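Local coordinates for MamA (Candidatus Magnetobacterium bavaricum, PDB 3VTX), which is a tetratricopeptide-repeat (TPR) protein, built of antiparallel helix pairs of the kind that commonly serve as scaffolds for protein-protein interaction, at residues L115-S119 / M120-D124; Y130-T133 / I134-P138. One frame throughout, in Å; residues are numbered along the deposited sequence.

In the fold
Both contacts are local and lie within one tetratricopeptide repeat. Contact 1 joins helices 107-119 and 123-136 through a turn, and contact 2 ends the second of them. The centres of the two contacts are about 17 Å apart. Each is partly buried. In contact 1 Val116 and Tyr117 are buried while Met120 and Gly121 are exposed. In contact 2 Tyr130 and Thr133 are buried while Glu131, Ser135 and Lys137 are exposed. Contact 1 reverses the chain through a Schellman motif and adds a side-chain bond between Asp118 and His123. Contact 2 is mostly regular helix bonding plus one serine hydroxyl. They meet where Tyr130 OH packs on Leu115 CD2 at 3.5 Å.

Contact 1: L115-S119 / M120-D124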
ATOM      1  N   LEU A 115       2.994   7.489   6.051  1.00 18.63           N
ATOM      2  CA  LEU A 115       2.762   8.488   5.016  1.00 17.44           C
ATOM      3  C   LEU A 115       1.433   9.182   5.301  1.00 19.01           C
ATOM      4  O   LEU A 115       1.332  10.444   5.198  1.00 20.85           O
ATOM      5  CB  LEU A 115       2.746   7.895   3.627  1.00 19.59           C
ATOM      6  CG  LEU A 115       4.117   7.394   3.151  1.00 19.79           C
ATOM      7  CD1 LEU A 115       3.901   6.773   1.744  1.00 20.55           C
ATOM      8  CD2 LEU A 115       5.259   8.489   3.088  1.00 19.30           C
ATOM      9  N   VAL A 116       0.414   8.426   5.630  1.00 19.54           N
ATOM     10  CA  VAL A 116      -0.901   9.000   5.911  1.00 20.97           C
ATOM     11  C   VAL A 116      -0.800   9.957   7.153  1.00 21.40           C
ATOM     12  O   VAL A 116      -1.230  11.144   7.053  1.00 23.48           O
ATOM     13  CB  VAL A 116      -1.964   7.950   6.117  1.00 21.13           C
ATOM     14  CG1 VAL A 116      -3.354   8.621   6.434  1.00 24.33           C
ATOM     15  CG2 VAL A 116      -2.147   7.082   4.918  1.00 20.69           C
ATOM     16  N   TYR A 117      -0.220   9.500   8.239  1.00 20.58           N
ATOM     17  CA  TYR A 117      -0.065  10.328   9.449  1.00 22.12           C
ATOM     18  C   TYR A 117       0.723  11.581   9.180  1.00 21.42           C
ATOM     19  O   TYR A 117       0.304  12.676   9.522  1.00 22.09           O
ATOM     20  CB  TYR A 117       0.611   9.568  10.525  1.00 21.21           C
ATOM     21  CG  TYR A 117      -0.300   8.634  11.323  1.00 19.80           C
ATOM     22  CD1 TYR A 117      -1.561   9.025  11.812  1.00 24.48           C
ATOM     23  CD2 TYR A 117       0.195   7.387  11.693  1.00 24.44           C
ATOM     24  CE1 TYR A 117      -2.320   8.131  12.576  1.00 27.19           C
ATOM     25  CE2 TYR A 117      -0.586   6.513  12.459  1.00 26.06           C
ATOM     26  CZ  TYR A 117      -1.801   6.909  12.887  1.00 30.46           C
ATOM     27  OH  TYR A 117      -2.504   6.005  13.659  1.00 33.96           O
ATOM     28  N   ASP A 118       1.782  11.467   8.398  1.00 20.75           N
ATOM     29  CA  ASP A 118       2.588  12.657   8.182  1.00 21.88           C
ATOM     30  C   ASP A 118       1.793  13.677   7.352  1.00 21.58           C
ATOM     31  O   ASP A 118       1.940  14.898   7.578  1.00 22.89           O
ATOM     32  CB  ASP A 118       3.897  12.365   7.497  1.00 22.49           C
ATOM     33  CG  ASP A 118       4.981  13.481   7.765  1.00 26.47           C
ATOM     34  OD1 ASP A 118       5.157  13.841   8.931  1.00 26.08           O
ATOM     35  OD2 ASP A 118       5.543  13.977   6.732  1.00 24.65           O
ATOM     36  N   SER A 119       0.979  13.180   6.438  1.00 21.84           N
ATOM     37  CA  SER A 119       0.164  14.048   5.596  1.00 23.63           C
ATOM     38  C   SER A 119      -0.837  14.824   6.380  1.00 25.40           C
ATOM     39  O   SER A 119      -1.325  15.840   5.866  1.00 27.29           O
ATOM     40  CB  SER A 119      -0.542  13.347   4.457  1.00 24.17           C
ATOM     41  OG  SER A 119      -1.671  12.618   4.927  1.00 23.99           O
ATOM     42  N   MET A 120      -1.189  14.318   7.527  1.00 24.28           N
ATOM     43  CA  MET A 120      -2.140  14.938   8.457  1.00 27.79           C
ATOM     44  C   MET A 120      -1.480  15.826   9.488  1.00 29.00           C
ATOM     45  O   MET A 120      -2.192  16.451  10.296  1.00 29.57           O
ATOM     46  CB  MET A 120      -2.904  13.829   9.166  1.00 26.37           C
ATOM     47  CG  MET A 120      -3.783  13.068   8.229  1.00 30.71           C
ATOM     48  SD  MET A 120      -4.337  11.523   9.079  1.00 34.80           S
ATOM     49  CE  MET A 120      -5.313  12.165  10.459  1.00 46.12           C
ATOM     50  N   GLY A 121      -0.150  15.885   9.504  1.00 26.56           N
ATOM     51  CA  GLY A 121       0.542  16.581  10.538  1.00 28.17           C
ATOM     52  C   GLY A 121       0.796  15.822  11.816  1.00 27.77           C
ATOM     53  O   GLY A 121       1.254  16.392  12.826  1.00 28.64           O
ATOM     54  N   GLU A 122       0.531  14.536  11.781  1.00 25.61           N
ATOM     55  CA  GLU A 122       0.687  13.703  12.918  1.00 26.56           C
ATOM     56  C   GLU A 122       2.112  13.137  12.899  1.00 25.06           C
ATOM     57  O   GLU A 122       2.334  11.928  12.677  1.00 23.70           O
ATOM     58  CB  GLU A 122      -0.376  12.612  12.929  1.00 26.96           C
ATOM     59  CG  GLU A 122      -1.767  13.143  13.265  1.00 30.91           C
ATOM     60  CD  GLU A 122      -1.939  13.455  14.750  1.00 40.12           C
ATOM     61  OE1 GLU A 122      -1.120  13.027  15.615  1.00 41.21           O
ATOM     62  OE2 GLU A 122      -2.919  14.195  15.028  1.00 48.66           O
ATOM     63  N   HIS A 123       3.081  14.014  13.141  1.00 24.33           N
ATOM     64  CA  HIS A 123       4.485  13.646  12.861  1.00 23.98           C
ATOM     65  C   HIS A 123       5.004  12.587  13.800  1.00 23.87           C
ATOM     66  O   HIS A 123       5.758  11.705  13.372  1.00 22.30           O
ATOM     67  CB  HIS A 123       5.384  14.863  12.957  1.00 23.30           C
ATOM     68  CG  HIS A 123       4.913  16.009  12.154  1.00 25.36           C
ATOM     69  ND1 HIS A 123       4.788  15.927  10.778  1.00 29.12           N
ATOM     70  CD2 HIS A 123       4.484  17.254  12.504  1.00 27.64           C
ATOM     71  CE1 HIS A 123       4.315  17.083  10.319  1.00 27.21           C
ATOM     72  NE2 HIS A 123       4.165  17.914  11.332  1.00 28.20           N
ATOM     73  N   ASP A 124       4.621  12.617  15.096  1.00 25.37           N
ATOM     74  CA  ASP A 124       5.111  11.579  15.964  1.00 26.74           C
ATOM     75  C   ASP A 124       4.550  10.184  15.678  1.00 24.37           C
ATOM     76  O   ASP A 124       5.273   9.206  15.715  1.00 26.76           O
ATOM     77  CB  ASP A 124       4.763  11.879  17.411  1.00 27.84           C
ATOM     78  CG  ASP A 124       5.428  13.125  17.946  1.00 30.32           C
ATOM     79  OD1 ASP A 124       6.526  13.478  17.573  1.00 33.27           O
ATOM     80  OD2 ASP A 124       4.804  13.763  18.817  1.00 40.81           O
TER
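The turn between the two helices of a tetratricopeptide repeat is closed here by a Schellman motif and a hydrogen bond between Asp118 and His123. Gly121 takes up a positive phi (84°) on leaving the helix. Two bonds define the motif: Glu122 N to Tyr117 O at 2.9 Å and Gly121 N to Asp118 O at 3.0 Å. Met120 N is a second donor to Tyr117 O at 3.0 Å, reaching it from the opposite face of the carbonyl plane to Glu122 N.

Beyond these backbone bonds, Asp118 meets His123. The carboxylate of Asp118 is carried across the turn because CG lies anti to the backbone N (chi1 -157°). His123 ND1 donates to Asp118 OD1 at 2.8 Å, and the bond is nearly straight at 167°. OD1 lies almost in the ring plane of His123 and is met on its syn side, somewhat out of the carboxylate plane. Gly121 O lies above one face of the ring, offset toward its rim. The bond fixes the imidazole rotation and probably raises its basicity. His123 NE2 is hydrogen-bonded to a glycerol.

On another side of the turn, Met120 lies alongside Val116, with SD 4.0 Å from Val116 CG1. Glu122, the N-cap residue of helix 123-136, approaches the Tyr117 ring obliquely, its CB 3.9 Å from CD1 of Tyr117. Ser119 OG turns back to donate to Val116 O at 2.6 Å and is also hydrogen-bonded to Lys89 NZ.

Asp124, at the start of the second helix, forms a salt bridge with Lys154. Tyr117 and Met120 pack on helix 89-102, and Val116 touches Phe84 of helix 73-85. Asp118 rests on Leu149 and Ala150 of helix 141-153, so the turn lies among helices before and after it in the chain.

Contact 2: Y130-T133 / I134-P138; sequences YEKT and ISIKP
Ser135 OG is placed between its own backbone N and carbonyl carbon (chi1 71°), which turns it back onto Lys132 O. Lys132 CG lies anti to its backbone N, and a bend at chi2 (71°) brings CD alongside the same hydroxyl, 3.8 Å from Ser135 OG. These residues form the last turns of helix 123-136, the second helix of a tetratricopeptide-repeat pair. Ser135 OG donates to Lys132 O at 2.6 Å. That oxygen also takes the N-H of Ile136, with Ile136 N 3.2 Å from Lys132 O, so two donors grip it. Ile136 CG1 comes up beside the oxygen end of this carbonyl, 3.4 Å from Lys132 O. One turn on from Tyr130, Ile134 CG1 lies near the oxygen end of its carbonyl, 3.5 Å from Tyr130 O.

The buried Thr133 gives its OG1 to Ala129 O, and its side chain packs on Tyr110 of helix 107-119. Ile134 touches Tyr144 and Ile147 of helix 141-153, and the Tyr130 ring meets that of Tyr111. Lys137 is the first residue to leave helical angles. Its N-H still closes the final turn, with Lys137 N 2.9 Å from Thr133 O.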
ATOM      1  N   TYR A 130       7.239   4.746  10.707  1.00 22.92           N
ATOM      2  CA  TYR A 130       8.458   4.605   9.913  1.00 21.52           C
ATOM      3  C   TYR A 130       9.600   3.807  10.618  1.00 23.07           C
ATOM      4  O   TYR A 130      10.377   3.108   9.931  1.00 24.01           O
ATOM      5  CB  TYR A 130       9.043   5.968   9.510  1.00 20.41           C
ATOM      6  CG  TYR A 130       8.132   6.885   8.714  1.00 18.80           C
ATOM      7  CD1 TYR A 130       7.363   6.399   7.686  1.00 20.83           C
ATOM      8  CD2 TYR A 130       8.116   8.284   8.962  1.00 21.51           C
ATOM      9  CE1 TYR A 130       6.587   7.281   6.889  1.00 18.39           C
ATOM     10  CE2 TYR A 130       7.313   9.177   8.186  1.00 20.02           C
ATOM     11  CZ  TYR A 130       6.520   8.632   7.198  1.00 20.47           C
ATOM     12  OH  TYR A 130       5.847   9.492   6.345  1.00 21.80           O
ATOM     13  N   GLU A 131       9.732   4.024  11.924  1.00 26.25           N
ATOM     14  CA  GLU A 131      10.701   3.318  12.747  1.00 28.64           C
ATOM     15  C   GLU A 131      10.396   1.820  12.658  1.00 29.75           C
ATOM     16  O   GLU A 131      11.329   1.003  12.477  1.00 30.66           O
ATOM     17  CB  GLU A 131      10.642   3.831  14.181  1.00 29.84           C
ATOM     18  CG  GLU A 131      11.367   5.161  14.316  1.00 32.19           C
ATOM     19  CD  GLU A 131      11.331   5.752  15.677  1.00 42.45           C
ATOM     20  OE1 GLU A 131      10.429   5.391  16.474  1.00 47.55           O
ATOM     21  OE2 GLU A 131      12.227   6.591  15.967  1.00 42.75           O
ATOM     22  N   LYS A 132       9.116   1.486  12.702  1.00 29.62           N
ATOM     23  CA  LYS A 132       8.719   0.067  12.610  1.00 30.50           C
ATOM     24  C   LYS A 132       9.072  -0.432  11.262  1.00 28.19           C
ATOM     25  O   LYS A 132       9.539  -1.543  11.149  1.00 29.41           O
ATOM     26  CB  LYS A 132       7.242  -0.126  12.871  1.00 30.64           C
ATOM     27  CG  LYS A 132       6.785  -1.517  13.065  1.00 38.49           C
ATOM     28  CD  LYS A 132       7.256  -2.134  14.404  1.00 40.68           C
ATOM     29  CE  LYS A 132       6.821  -3.637  14.437  1.00 44.57           C
ATOM     30  NZ  LYS A 132       7.560  -4.415  15.499  1.00 46.66           N
ATOM     31  N   THR A 133       8.854   0.380  10.183  1.00 27.15           N
ATOM     32  CA  THR A 133       9.217   0.021   8.839  1.00 26.53           C
ATOM     33  C   THR A 133      10.684  -0.319   8.724  1.00 28.15           C
ATOM     34  O   THR A 133      11.043  -1.311   8.120  1.00 30.68           O
ATOM     35  CB  THR A 133       8.869   1.124   7.785  1.00 26.21           C
ATOM     36  OG1 THR A 133       7.445   1.434   7.863  1.00 25.19           O
ATOM     37  CG2 THR A 133       9.266   0.748   6.377  1.00 25.52           C
ATOM     38  N   ILE A 134      11.528   0.519   9.287  1.00 27.23           N
ATOM     39  CA  ILE A 134      12.957   0.315   9.241  1.00 28.00           C
ATOM     40  C   ILE A 134      13.373  -0.910  10.121  1.00 29.90           C
ATOM     41  O   ILE A 134      14.349  -1.572   9.789  1.00 32.43           O
ATOM     42  CB  ILE A 134      13.701   1.556   9.735  1.00 28.13           C
ATOM     43  CG1 ILE A 134      13.568   2.610   8.612  1.00 25.28           C
ATOM     44  CG2 ILE A 134      15.174   1.219  10.076  1.00 33.63           C
ATOM     45  CD1 ILE A 134      14.043   4.030   9.075  1.00 27.81           C
ATOM     46  N   SER A 135      12.666  -1.175  11.184  1.00 31.99           N
ATOM     47  CA  SER A 135      12.981  -2.374  12.025  1.00 33.91           C
ATOM     48  C   SER A 135      12.785  -3.645  11.218  1.00 35.47           C
ATOM     49  O   SER A 135      13.493  -4.667  11.444  1.00 36.65           O
ATOM     50  CB  SER A 135      12.205  -2.370  13.331  1.00 35.41           C
ATOM     51  OG  SER A 135      10.822  -2.637  13.128  1.00 40.96           O
ATOM     52  N   ILE A 136      11.853  -3.638  10.275  1.00 32.48           N
ATOM     53  CA  ILE A 136      11.574  -4.788   9.421  1.00 33.22           C
ATOM     54  C   ILE A 136      12.460  -4.792   8.212  1.00 32.83           C
ATOM     55  O   ILE A 136      12.912  -5.851   7.789  1.00 33.81           O
ATOM     56  CB  ILE A 136      10.039  -4.817   8.993  1.00 33.47           C
ATOM     57  CG1 ILE A 136       9.140  -4.770  10.229  1.00 33.84           C
ATOM     58  CG2 ILE A 136       9.693  -6.027   8.167  1.00 34.23           C
ATOM     59  CD1 ILE A 136       7.708  -4.189   9.891  1.00 34.15           C
ATOM     60  N   LYS A 137      12.631  -3.640   7.537  1.00 30.82           N
ATOM     61  CA  LYS A 137      13.415  -3.500   6.325  1.00 31.94           C
ATOM     62  C   LYS A 137      14.439  -2.367   6.510  1.00 33.71           C
ATOM     63  O   LYS A 137      14.240  -1.206   6.062  1.00 29.12           O
ATOM     64  CB  LYS A 137      12.543  -3.120   5.145  1.00 34.95           C
ATOM     65  CG  LYS A 137      11.463  -4.163   4.866  1.00 39.55           C
ATOM     66  CD  LYS A 137      12.049  -5.333   4.107  1.00 46.71           C
ATOM     67  CE  LYS A 137      10.900  -6.254   3.515  1.00 52.22           C
ATOM     68  NZ  LYS A 137      11.430  -7.058   2.347  1.00 53.70           N
ATOM     69  N   PRO A 138      15.536  -2.656   7.226  1.00 33.59           N
ATOM     70  CA  PRO A 138      16.522  -1.586   7.459  1.00 33.33           C
ATOM     71  C   PRO A 138      17.202  -1.055   6.216  1.00 31.61           C
ATOM     72  O   PRO A 138      17.832   0.036   6.247  1.00 33.84           O
ATOM     73  CB  PRO A 138      17.503  -2.229   8.457  1.00 34.66           C
ATOM     74  CG  PRO A 138      17.317  -3.674   8.301  1.00 36.02           C
ATOM     75  CD  PRO A 138      15.939  -3.937   7.812  1.00 35.47           C
TER